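Local coordinates for signal transduction protein TRAP (Staphylococcus aureus, PDB 4AE5) that probably acts, when phosphorylated, as a signal transducer that activates the agr system and RNAIII synthesis, raising expression of toxins and of genes needed for biofilm formation, at residues A[1-6]-A[52-57]; A[24-29]-A[37-42]; A[60-65]-A[102-107]; A[69-74]-A[114-119]. All blocks are in the same frame, centred on the assembly; numbering follows the deposited sequence.

Contact 1 of 4, residues A[1-6]-A[52-57]; sequences MKKLYT and IYEVIK
With chi1 at -59° for Tyr-5 and -64° for Ile-52, both side chains leave their strands with the first branch beside the backbone N, and they run side by side in the same direction. CG1 of Ile-52 therefore meets the CD2 side of the phenol ring, 3.7 Å from Tyr-5 CD2, in an oblique approach. CG2 of the same isoleucine, swung anti to its own nitrogen, reaches toward Lys-3 on the partner strand, whose aliphatic CD passes 4.0 Å from Ile-52 CG2. Beyond that point the lysine chain bends. Glu-54 lies on this face too, but its carboxylate forms a salt bridge with Arg-107.

The backbones run antiparallel, their short axes 4.6 Å apart at the closest. Leu-4 and Tyr-53 make a reciprocal hydrogen-bonded pair: Leu-4 N gives to Tyr-53 O at 2.8 Å, and Tyr-53 N gives to Leu-4 O at 3.0 Å. Leu-4 O also lies in the plane of the Tyr-53 ring, at its edge. Near the start of the chain, Val-55 N donates to Lys-2 O, 3.1 Å away. Here CG of Lys-2 packs on CG2 of Val-55, while its amino group goes on to a salt bridge with Glu-58.

Leu-4 and Tyr-53 turn to the other face, where Leu-4 touches Phe-38 and Phe-62 and Tyr-53 lies on Leu-106. Pairing of strand 3-9 with strand 51-59 joins the first and last strands in the order of the sheet, the closure that makes an antiparallel beta barrel.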
# COMPACT_ATOMS: atom_id res chain seq x y z
N MET A 1 4.44 13.95 11.80
CA MET A 1 4.94 12.79 10.96
C MET A 1 3.83 12.23 10.07
O MET A 1 2.72 12.05 10.53
CB MET A 1 5.46 11.67 11.85
CG MET A 1 6.68 12.01 12.69
SD MET A 1 7.01 10.65 13.84
CE MET A 1 5.74 10.96 15.08
N LYS A 2 4.12 11.95 8.80
CA LYS A 2 3.06 11.58 7.87
C LYS A 2 2.77 10.10 8.03
O LYS A 2 3.71 9.28 8.00
CB LYS A 2 3.49 11.88 6.41
CG LYS A 2 2.47 11.40 5.37
CD LYS A 2 2.91 11.74 3.94
CE LYS A 2 3.51 13.15 3.81
NZ LYS A 2 3.79 13.35 2.35
N LYS A 3 1.48 9.76 8.13
CA LYS A 3 1.01 8.38 8.35
C LYS A 3 -0.10 7.99 7.41
O LYS A 3 -0.86 8.85 6.90
CB LYS A 3 0.47 8.22 9.80
CG LYS A 3 1.55 8.42 10.89
CD LYS A 3 0.98 8.33 12.30
CE LYS A 3 2.07 8.00 13.30
NZ LYS A 3 2.79 9.18 13.82
N LEU A 4 -0.23 6.69 7.20
CA LEU A 4 -1.35 6.19 6.42
C LEU A 4 -2.23 5.33 7.30
O LEU A 4 -1.72 4.42 7.99
CB LEU A 4 -0.85 5.43 5.20
CG LEU A 4 -1.87 5.10 4.11
CD1 LEU A 4 -1.17 5.13 2.75
CD2 LEU A 4 -2.49 3.74 4.41
N TYR A 5 -3.55 5.59 7.22
CA TYR A 5 -4.58 4.90 7.99
C TYR A 5 -5.45 4.09 7.02
O TYR A 5 -5.98 4.68 6.08
CB TYR A 5 -5.41 5.96 8.68
CG TYR A 5 -4.59 6.86 9.61
CD1 TYR A 5 -3.93 8.00 9.12
CD2 TYR A 5 -4.45 6.56 10.96
CE1 TYR A 5 -3.19 8.82 9.95
CE2 TYR A 5 -3.72 7.40 11.83
CZ TYR A 5 -3.11 8.52 11.32
OH TYR A 5 -2.34 9.31 12.13
N THR A 6 -5.63 2.78 7.27
CA THR A 6 -6.43 1.90 6.38
C THR A 6 -7.54 1.29 7.24
O THR A 6 -7.25 0.84 8.36
CB THR A 6 -5.58 0.81 5.74
OG1 THR A 6 -4.46 1.43 5.08
CG2 THR A 6 -6.42 0.04 4.69
N ILE A 52 -2.48 1.45 11.36
CA ILE A 52 -1.69 2.67 11.18
C ILE A 52 -0.28 2.33 10.67
O ILE A 52 0.31 1.35 11.17
CB ILE A 52 -1.57 3.45 12.52
CG1 ILE A 52 -2.94 3.93 13.00
CG2 ILE A 52 -0.76 4.69 12.35
CD1 ILE A 52 -3.02 4.24 14.50
N TYR A 53 0.28 3.16 9.76
CA TYR A 53 1.67 3.04 9.21
C TYR A 53 2.32 4.41 9.11
O TYR A 53 1.62 5.39 8.78
CB TYR A 53 1.66 2.43 7.81
CG TYR A 53 1.07 1.10 7.79
CD1 TYR A 53 -0.29 0.97 7.70
CD2 TYR A 53 1.88 -0.04 7.82
CE1 TYR A 53 -0.87 -0.25 7.74
CE2 TYR A 53 1.31 -1.30 7.87
CZ TYR A 53 -0.07 -1.38 7.82
OH TYR A 53 -0.73 -2.57 7.77
N GLU A 54 3.63 4.49 9.39
CA GLU A 54 4.41 5.66 9.00
C GLU A 54 4.81 5.52 7.54
O GLU A 54 5.16 4.41 7.10
CB GLU A 54 5.68 5.73 9.80
CG GLU A 54 5.56 6.22 11.22
CD GLU A 54 6.94 6.58 11.77
OE1 GLU A 54 7.62 7.43 11.15
OE2 GLU A 54 7.35 5.98 12.78
N VAL A 55 4.74 6.64 6.80
CA VAL A 55 5.21 6.69 5.40
C VAL A 55 6.75 6.87 5.36
O VAL A 55 7.30 7.96 5.73
CB VAL A 55 4.53 7.82 4.63
CG1 VAL A 55 5.09 7.84 3.20
CG2 VAL A 55 3.03 7.59 4.63
N ILE A 56 7.45 5.80 4.99
CA ILE A 56 8.95 5.76 4.96
C ILE A 56 9.47 6.37 3.66
O ILE A 56 10.48 7.14 3.64
CB ILE A 56 9.46 4.29 5.04
CG1 ILE A 56 8.93 3.58 6.29
CG2 ILE A 56 10.99 4.21 5.04
CD1 ILE A 56 9.08 4.51 7.50
N LYS A 57 8.80 6.00 2.54
CA LYS A 57 9.13 6.55 1.24
C LYS A 57 7.86 6.61 0.39
O LYS A 57 6.99 5.74 0.53
CB LYS A 57 10.18 5.67 0.51
CG LYS A 57 10.69 6.40 -0.75
CD LYS A 57 11.49 5.61 -1.75
CE LYS A 57 12.68 4.92 -1.15
NZ LYS A 57 13.57 4.66 -2.33

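Contact 2 of 4, residues A[24-29]-A[37-42]; sequences HQLFQF and IFEETD
His-24 and Glu-39 meet just beyond the paired part of a beta hairpin, strands 27-30 and 35-41 of the barrel. ND1 of the imidazole donates to Glu-39 OE1 at 2.8 Å, with the oxygen in the ring plane and using its syn lone pair. A water gives the same OE1 a second donor while accepting from Gln-25 N. The other oxygen, OE2, takes bonds from Thr-45 OG1 and Val-46 N, so both oxygens of this buried carboxylate have hydrogen-bond partners. A second water replaces a direct rung of the ladder: it donates to Gln-25 O at 2.7 Å and accepts from Glu-40 N at 2.8 Å.

Regular pairing follows at Phe-27 and Phe-38, where Phe-27 N reaches Phe-38 O at 2.9 Å and Phe-38 N returns to Phe-27 O at 3.0 Å. On the opposite face from these rings, CD1 of Ile-37 packs between CB of Leu-26 and CB of Gln-28; Gln-28 NE2 is hydrogen-bonded to Ser-35 OG and Tyr-11 O.

Phe-38, with chi1 at 61°, brings its ring toward Phe-27 and Phe-29. Phe-27 CB sits over one face, a CH-pi contact. The Phe-29 ring is nearly parallel (13°) but slid aside, barely overlapping, with Phe-29 CE1 3.4 Å from Phe-38 CE2.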
# COMPACT_ATOMS: atom_id res chain seq x y z
N HIS A 24 -11.67 15.61 4.31
CA HIS A 24 -10.62 14.64 4.35
C HIS A 24 -10.55 13.94 3.02
O HIS A 24 -11.60 13.56 2.44
CB HIS A 24 -10.88 13.59 5.44
CG HIS A 24 -10.56 14.10 6.83
ND1 HIS A 24 -9.52 13.63 7.56
CD2 HIS A 24 -11.14 15.12 7.58
CE1 HIS A 24 -9.46 14.32 8.74
NE2 HIS A 24 -10.48 15.21 8.75
N GLN A 25 -9.30 13.68 2.60
CA GLN A 25 -9.02 13.07 1.30
C GLN A 25 -8.94 11.57 1.47
O GLN A 25 -7.83 10.99 1.63
CB GLN A 25 -7.68 13.58 0.75
CG GLN A 25 -7.62 15.09 0.53
CD GLN A 25 -6.71 15.80 1.55
OE1 GLN A 25 -7.05 15.93 2.73
NE2 GLN A 25 -5.52 16.25 1.08
N LEU A 26 -10.10 10.93 1.39
CA LEU A 26 -10.19 9.49 1.60
C LEU A 26 -10.31 8.80 0.24
O LEU A 26 -10.98 9.31 -0.65
CB LEU A 26 -11.40 9.19 2.51
CG LEU A 26 -11.34 9.57 3.99
CD1 LEU A 26 -12.71 9.87 4.55
CD2 LEU A 26 -10.76 8.43 4.83
N PHE A 27 -9.61 7.68 0.08
CA PHE A 27 -9.59 6.90 -1.20
C PHE A 27 -10.21 5.51 -0.92
O PHE A 27 -9.71 4.72 -0.10
CB PHE A 27 -8.15 6.83 -1.72
CG PHE A 27 -7.57 8.21 -2.04
CD1 PHE A 27 -7.86 8.82 -3.26
CD2 PHE A 27 -6.83 8.90 -1.11
CE1 PHE A 27 -7.35 10.10 -3.58
CE2 PHE A 27 -6.32 10.20 -1.40
CZ PHE A 27 -6.58 10.78 -2.64
N GLN A 28 -11.30 5.23 -1.58
CA GLN A 28 -12.02 3.96 -1.29
C GLN A 28 -11.95 3.03 -2.50
O GLN A 28 -12.03 3.51 -3.66
CB GLN A 28 -13.52 4.27 -0.99
CG GLN A 28 -14.26 2.96 -0.69
CD GLN A 28 -15.73 3.13 -0.30
OE1 GLN A 28 -16.34 4.18 -0.54
NE2 GLN A 28 -16.30 2.02 0.21
N PHE A 29 -11.72 1.71 -2.26
CA PHE A 29 -11.61 0.74 -3.34
C PHE A 29 -12.24 -0.59 -3.00
O PHE A 29 -12.47 -0.88 -1.83
CB PHE A 29 -10.14 0.42 -3.67
CG PHE A 29 -9.33 1.65 -3.97
CD1 PHE A 29 -8.79 2.42 -2.92
CD2 PHE A 29 -9.10 2.04 -5.27
CE1 PHE A 29 -8.08 3.59 -3.17
CE2 PHE A 29 -8.35 3.20 -5.54
CZ PHE A 29 -7.87 3.99 -4.49
N ILE A 37 -10.74 1.48 2.66
CA ILE A 37 -10.58 2.93 2.56
C ILE A 37 -9.26 3.40 3.27
O ILE A 37 -8.87 2.82 4.32
CB ILE A 37 -11.86 3.66 3.04
CG1 ILE A 37 -11.91 5.12 2.54
CG2 ILE A 37 -11.93 3.64 4.57
CD1 ILE A 37 -13.29 5.74 2.71
N PHE A 38 -8.62 4.44 2.71
CA PHE A 38 -7.40 5.01 3.40
C PHE A 38 -7.26 6.53 3.22
O PHE A 38 -7.85 7.10 2.27
CB PHE A 38 -6.10 4.27 3.00
CG PHE A 38 -5.75 4.33 1.52
CD1 PHE A 38 -5.05 5.42 0.99
CD2 PHE A 38 -6.09 3.27 0.65
CE1 PHE A 38 -4.75 5.49 -0.40
CE2 PHE A 38 -5.78 3.32 -0.71
CZ PHE A 38 -5.12 4.42 -1.25
N GLU A 39 -6.48 7.15 4.11
CA GLU A 39 -6.10 8.54 3.97
C GLU A 39 -4.69 8.63 4.45
O GLU A 39 -4.29 7.89 5.31
CB GLU A 39 -7.01 9.53 4.77
CG GLU A 39 -7.11 9.25 6.25
CD GLU A 39 -7.91 10.32 7.00
OE1 GLU A 39 -8.11 11.43 6.50
OE2 GLU A 39 -8.40 10.04 8.07
N GLU A 40 -3.96 9.58 3.91
CA GLU A 40 -2.59 9.82 4.29
C GLU A 40 -2.50 11.26 4.81
O GLU A 40 -2.82 12.21 4.07
CB GLU A 40 -1.76 9.71 3.01
CG GLU A 40 -0.27 9.97 3.14
CD GLU A 40 0.41 9.50 1.84
OE1 GLU A 40 0.35 10.17 0.77
OE2 GLU A 40 0.89 8.40 1.88
N THR A 41 -1.97 11.45 6.02
CA THR A 41 -1.96 12.81 6.56
C THR A 41 -0.98 12.87 7.71
O THR A 41 -0.77 11.85 8.40
CB THR A 41 -3.38 13.21 7.09
OG1 THR A 41 -3.37 14.52 7.66
CG2 THR A 41 -3.89 12.25 8.13
N ASP A 42 -0.40 14.06 7.96
CA ASP A 42 0.28 14.22 9.21
C ASP A 42 -0.64 14.73 10.34
O ASP A 42 -0.14 15.04 11.41
CB ASP A 42 1.53 15.13 9.06
CG ASP A 42 1.16 16.51 8.65
OD1 ASP A 42 -0.06 16.82 8.48
OD2 ASP A 42 2.09 17.32 8.49
O HOH W 1 -7.25 13.68 4.70
O HOH W 2 -5.14 11.03 1.85

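Contact 3 of 4, residues A[60-65]-A[102-107]; sequences GEFSEH and SYRLLR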
# COMPACT_ATOMS: atom_id res chain seq x y z
N GLY A 60 4.72 9.99 -6.13
CA GLY A 60 3.40 10.14 -6.80
C GLY A 60 2.18 10.35 -5.87
O GLY A 60 2.26 10.17 -4.63
N GLU A 61 1.07 10.73 -6.46
CA GLU A 61 -0.14 11.01 -5.68
C GLU A 61 -1.16 9.90 -5.81
O GLU A 61 -1.22 9.23 -6.85
CB GLU A 61 -0.77 12.34 -6.11
CG GLU A 61 0.23 13.48 -6.10
CD GLU A 61 0.33 14.14 -4.73
OE1 GLU A 61 -0.66 14.79 -4.32
OE2 GLU A 61 1.40 14.01 -4.09
N PHE A 62 -2.01 9.75 -4.80
CA PHE A 62 -3.13 8.79 -4.93
C PHE A 62 -4.23 9.29 -5.85
O PHE A 62 -4.43 10.49 -5.99
CB PHE A 62 -3.76 8.56 -3.53
CG PHE A 62 -2.87 7.90 -2.57
CD1 PHE A 62 -2.17 6.77 -2.94
CD2 PHE A 62 -2.75 8.40 -1.26
CE1 PHE A 62 -1.31 6.12 -2.06
CE2 PHE A 62 -1.88 7.76 -0.38
CZ PHE A 62 -1.18 6.61 -0.76
N SER A 63 -4.99 8.38 -6.46
CA SER A 63 -6.16 8.74 -7.20
C SER A 63 -7.24 7.64 -7.05
O SER A 63 -6.93 6.43 -7.12
CB SER A 63 -5.82 8.85 -8.69
OG SER A 63 -6.96 8.91 -9.49
N GLU A 64 -8.49 8.03 -6.86
CA GLU A 64 -9.54 7.04 -6.87
C GLU A 64 -9.74 6.22 -8.16
O GLU A 64 -10.46 5.22 -8.14
CB GLU A 64 -10.88 7.64 -6.38
CG GLU A 64 -10.87 7.74 -4.85
CD GLU A 64 -12.23 7.90 -4.20
OE1 GLU A 64 -12.95 8.87 -4.59
OE2 GLU A 64 -12.52 7.12 -3.24
N HIS A 65 -9.11 6.61 -9.27
CA HIS A 65 -9.28 5.88 -10.55
C HIS A 65 -8.13 4.94 -10.86
O HIS A 65 -8.11 4.34 -11.92
CB HIS A 65 -9.43 6.86 -11.74
CG HIS A 65 -10.48 7.93 -11.52
ND1 HIS A 65 -11.73 7.64 -11.11
CD2 HIS A 65 -10.42 9.32 -11.66
CE1 HIS A 65 -12.44 8.79 -10.98
NE2 HIS A 65 -11.64 9.81 -11.33
N SER A 102 2.16 5.43 -8.66
CA SER A 102 2.62 5.73 -7.31
C SER A 102 3.26 4.59 -6.57
O SER A 102 3.06 3.37 -6.84
CB SER A 102 1.42 6.35 -6.50
OG SER A 102 0.42 5.34 -6.37
N TYR A 103 3.94 4.94 -5.50
CA TYR A 103 4.60 3.96 -4.63
C TYR A 103 4.56 4.49 -3.17
O TYR A 103 4.76 5.71 -2.93
CB TYR A 103 6.08 3.88 -5.01
CG TYR A 103 6.93 3.04 -4.12
CD1 TYR A 103 6.70 1.68 -4.02
CD2 TYR A 103 7.96 3.58 -3.37
CE1 TYR A 103 7.52 0.84 -3.26
CE2 TYR A 103 8.74 2.76 -2.58
CZ TYR A 103 8.54 1.40 -2.54
OH TYR A 103 9.32 0.57 -1.78
N ARG A 104 4.33 3.58 -2.24
CA ARG A 104 4.45 3.80 -0.78
C ARG A 104 5.09 2.63 -0.07
O ARG A 104 4.62 1.45 -0.17
CB ARG A 104 3.10 4.12 -0.10
CG ARG A 104 2.26 5.31 -0.56
CD ARG A 104 3.00 6.66 -0.23
NE ARG A 104 2.15 7.82 -0.55
CZ ARG A 104 2.08 8.40 -1.74
NH1 ARG A 104 2.79 7.92 -2.78
NH2 ARG A 104 1.32 9.47 -1.92
N LEU A 105 6.18 2.94 0.65
CA LEU A 105 6.76 2.03 1.61
C LEU A 105 6.31 2.39 3.05
O LEU A 105 6.48 3.56 3.50
CB LEU A 105 8.29 1.98 1.50
CG LEU A 105 9.03 1.16 2.52
CD1 LEU A 105 8.73 -0.33 2.24
CD2 LEU A 105 10.56 1.45 2.43
N LEU A 106 5.72 1.42 3.75
CA LEU A 106 4.92 1.72 4.98
C LEU A 106 5.41 0.90 6.15
O LEU A 106 5.47 -0.35 6.08
CB LEU A 106 3.43 1.40 4.76
CG LEU A 106 2.83 2.16 3.56
CD1 LEU A 106 1.38 1.68 3.28
CD2 LEU A 106 2.85 3.68 3.83
N ARG A 107 5.84 1.61 7.21
CA ARG A 107 6.33 0.97 8.45
C ARG A 107 5.18 0.87 9.48
O ARG A 107 4.60 1.89 9.89
CB ARG A 107 7.46 1.79 9.10
CG ARG A 107 7.89 1.18 10.45
CD ARG A 107 8.60 2.20 11.33
NE ARG A 107 9.90 2.54 10.77
CZ ARG A 107 10.36 3.78 10.62
NH1 ARG A 107 9.62 4.83 11.01
NH2 ARG A 107 11.57 3.98 10.12
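Gly-60 O is gripped end-on by Arg-104: both NH1 and NH2 donate to this one carbonyl oxygen, each at 3.0 Å and each bent to 144°. The oxygen lies close to the guanidinium plane. NH2 approaches within the carbonyl plane, whereas NH1 stands above it. Over one face of the guanidinium lies the ring of Phe-62, its plane turned 32° from that of the cation. Arg-104 CZ is 4.3 Å from the ring centroid, a cation-pi contact, and the nearest pair is Phe-62 CZ to Arg-104 NE at 3.5 Å. CG of the arginine also rests against Phe-62 CZ.

Several groups fix this head group. The bend at chi2 (-67°) carries the guanidinium out toward Gly-60, yet close enough to its own backbone for NH1 to donate to Tyr-103 O at 3.0 Å. NE forms a salt bridge with Glu-40 OE2, which probably stabilises the positive charge. Phe-62 is itself positioned by Phe-38, the two rings meeting edge-to-face. Beside the carbonyl, CB of Ser-102 packs 4.1 Å from Gly-60 C.

The result pins the loop that follows strand 51-59 to the barrel wall. Strand 100-108, which carries Arg-104, is flanked by strands 51-59 and 114-120; Leu-105 faces away from the loop, toward helix 80-88, while the loop itself leads on into strand 67-73.

Contact 4 of 4, residues A[69-74]-A[114-119]; sequences CAIFIP and YKIYFG. With FMT (formic acid), chain E.
Oxygen O1 of the bound formic acid is gripped by Lys-115 NZ and Tyr-117 OH, each donating at 2.8 Å; Tyr-8 OH and Arg-160 NH1 also bond this small molecule, which probably came from the crystallisation liquor. Its site lies on one face of an antiparallel strand pair of the barrel, 67-73 with 114-120. O1 is in the plane of the Tyr-117 ring, at the edge, and O2 lies likewise at the edge of Phe-72. Ala-70 CB closes in on the formic acid carbon at 3.5 Å and also touches the tyrosine edge. Lys-115 is held on its way there: CD rides over a face of the Phe-72 ring, 3.9 Å from the centroid, and the bend at chi3 (71°) turns the amino end to O1.

Six backbone bonds zip the strands together, two at each of the pairs Cys-69/Phe-118, Ile-71/Ile-116 and Ile-73/Tyr-114. Their side chains fill the other face, under helices 80-88 and 123-131. There Tyr-114 OH bonds to Glu-84, and Phe-118 meets Phe-129 and Phe-139 edge-to-face. Ile-71 CD1 lies in the Phe-118 ring plane, 3.9 Å from CD2 of Phe-118, and Ile-73 CD1 meets Ile-116 CD1 at 3.6 Å.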
# COMPACT_ATOMS: atom_id res chain seq x y z
N CYS A 69 -1.95 -2.40 -5.83
CA CYS A 69 -1.63 -3.61 -5.09
C CYS A 69 -0.99 -3.29 -3.73
O CYS A 69 0.00 -2.56 -3.70
CB CYS A 69 -0.67 -4.51 -5.90
SG CYS A 69 -0.41 -6.15 -5.10
N ALA A 70 -1.59 -3.81 -2.67
CA ALA A 70 -1.06 -3.79 -1.32
C ALA A 70 -0.30 -5.10 -1.07
O ALA A 70 -0.88 -6.21 -1.16
CB ALA A 70 -2.16 -3.62 -0.29
N ILE A 71 0.98 -4.97 -0.79
CA ILE A 71 1.81 -6.18 -0.50
C ILE A 71 2.07 -6.21 0.98
O ILE A 71 2.58 -5.25 1.52
CB ILE A 71 3.17 -6.17 -1.23
CG1 ILE A 71 2.90 -5.95 -2.71
CG2 ILE A 71 3.96 -7.49 -0.94
CD1 ILE A 71 4.18 -5.65 -3.52
N PHE A 72 1.73 -7.31 1.62
CA PHE A 72 2.00 -7.44 3.06
C PHE A 72 3.22 -8.29 3.20
O PHE A 72 3.28 -9.39 2.60
CB PHE A 72 0.80 -8.11 3.78
CG PHE A 72 -0.39 -7.21 3.84
CD1 PHE A 72 -1.17 -7.04 2.72
CD2 PHE A 72 -0.73 -6.54 5.01
CE1 PHE A 72 -2.31 -6.23 2.73
CE2 PHE A 72 -1.88 -5.70 5.04
CZ PHE A 72 -2.64 -5.54 3.89
N ILE A 73 4.20 -7.80 3.94
CA ILE A 73 5.52 -8.38 4.06
C ILE A 73 5.79 -8.68 5.53
O ILE A 73 6.13 -7.82 6.26
CB ILE A 73 6.59 -7.40 3.54
CG1 ILE A 73 6.30 -6.98 2.13
CG2 ILE A 73 7.95 -8.01 3.60
CD1 ILE A 73 6.77 -5.62 1.78
N PRO A 74 5.62 -9.92 5.92
CA PRO A 74 5.80 -10.31 7.32
C PRO A 74 7.25 -10.32 7.71
O PRO A 74 8.06 -10.72 6.96
CB PRO A 74 5.26 -11.74 7.34
CG PRO A 74 5.31 -12.18 5.94
CD PRO A 74 5.04 -11.00 5.13
N TYR A 114 5.36 -5.29 7.31
CA TYR A 114 5.52 -4.08 6.47
C TYR A 114 4.50 -4.11 5.35
O TYR A 114 3.87 -5.19 5.09
CB TYR A 114 6.98 -3.93 6.01
CG TYR A 114 7.93 -3.22 7.02
CD1 TYR A 114 8.42 -3.88 8.14
CD2 TYR A 114 8.38 -1.92 6.79
CE1 TYR A 114 9.26 -3.26 9.05
CE2 TYR A 114 9.25 -1.26 7.70
CZ TYR A 114 9.69 -1.94 8.83
OH TYR A 114 10.56 -1.33 9.74
N LYS A 115 4.22 -2.92 4.77
CA LYS A 115 3.28 -2.84 3.65
C LYS A 115 3.87 -1.99 2.55
O LYS A 115 4.59 -0.99 2.79
CB LYS A 115 1.87 -2.41 4.11
CG LYS A 115 0.79 -2.54 3.01
CD LYS A 115 -0.63 -2.62 3.60
CE LYS A 115 -1.05 -1.30 4.17
NZ LYS A 115 -2.49 -1.37 4.62
N ILE A 116 3.57 -2.39 1.31
CA ILE A 116 3.92 -1.59 0.14
C ILE A 116 2.58 -1.35 -0.62
O ILE A 116 1.82 -2.31 -0.80
CB ILE A 116 4.93 -2.27 -0.79
CG1 ILE A 116 6.34 -2.16 -0.15
CG2 ILE A 116 4.90 -1.59 -2.22
CD1 ILE A 116 7.31 -3.15 -0.80
N TYR A 117 2.31 -0.11 -1.03
CA TYR A 117 1.32 0.15 -2.10
C TYR A 117 2.04 0.42 -3.41
O TYR A 117 2.86 1.34 -3.46
CB TYR A 117 0.39 1.36 -1.80
CG TYR A 117 -0.72 1.20 -0.71
CD1 TYR A 117 -1.06 -0.06 -0.16
CD2 TYR A 117 -1.44 2.30 -0.24
CE1 TYR A 117 -2.06 -0.19 0.82
CE2 TYR A 117 -2.48 2.15 0.74
CZ TYR A 117 -2.77 0.91 1.24
OH TYR A 117 -3.76 0.73 2.21
N PHE A 118 1.63 -0.28 -4.49
CA PHE A 118 1.98 0.05 -5.86
C PHE A 118 0.69 0.50 -6.53
O PHE A 118 -0.34 -0.22 -6.52
CB PHE A 118 2.62 -1.12 -6.62
CG PHE A 118 4.10 -1.30 -6.37
CD1 PHE A 118 5.05 -0.31 -6.78
CD2 PHE A 118 4.57 -2.46 -5.71
CE1 PHE A 118 6.43 -0.54 -6.60
CE2 PHE A 118 5.95 -2.68 -5.54
CZ PHE A 118 6.87 -1.65 -5.92
N GLY A 119 0.71 1.73 -7.00
CA GLY A 119 -0.38 2.28 -7.82
C GLY A 119 -0.04 2.24 -9.29
O GLY A 119 1.00 2.76 -9.76
C FMT E . -4.81 -2.90 1.87
O1 FMT E . -4.13 -2.07 2.52
O2 FMT E . -5.29 -3.98 2.51

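How the contacts relate
All four contacts belong to one closed antiparallel sheet. Contact 2 continues contact 1 through strand 35-41: Lys-3 O and Thr-41 N are 3.0 Å apart, probably hydrogen-bonded. On its other side contact 1 adjoins strand 100-108 of contact 3, where Ile-56 and Lys-57 both face Leu-105 in a classic beta bulge. Contact 3 reaches contact 4 through Leu-106 N and Lys-115 O, at 2.8 Å, and spans to contact 2 by the salt bridge from Arg-104 NE to Glu-40 OE2, also 2.8 Å. Contacts 2 and 4 have centres about 16 Å apart. Thr-6 OG1 of contact 1 lies 3.0 Å from Tyr-117 OH, beside the formic acid site of contact 4.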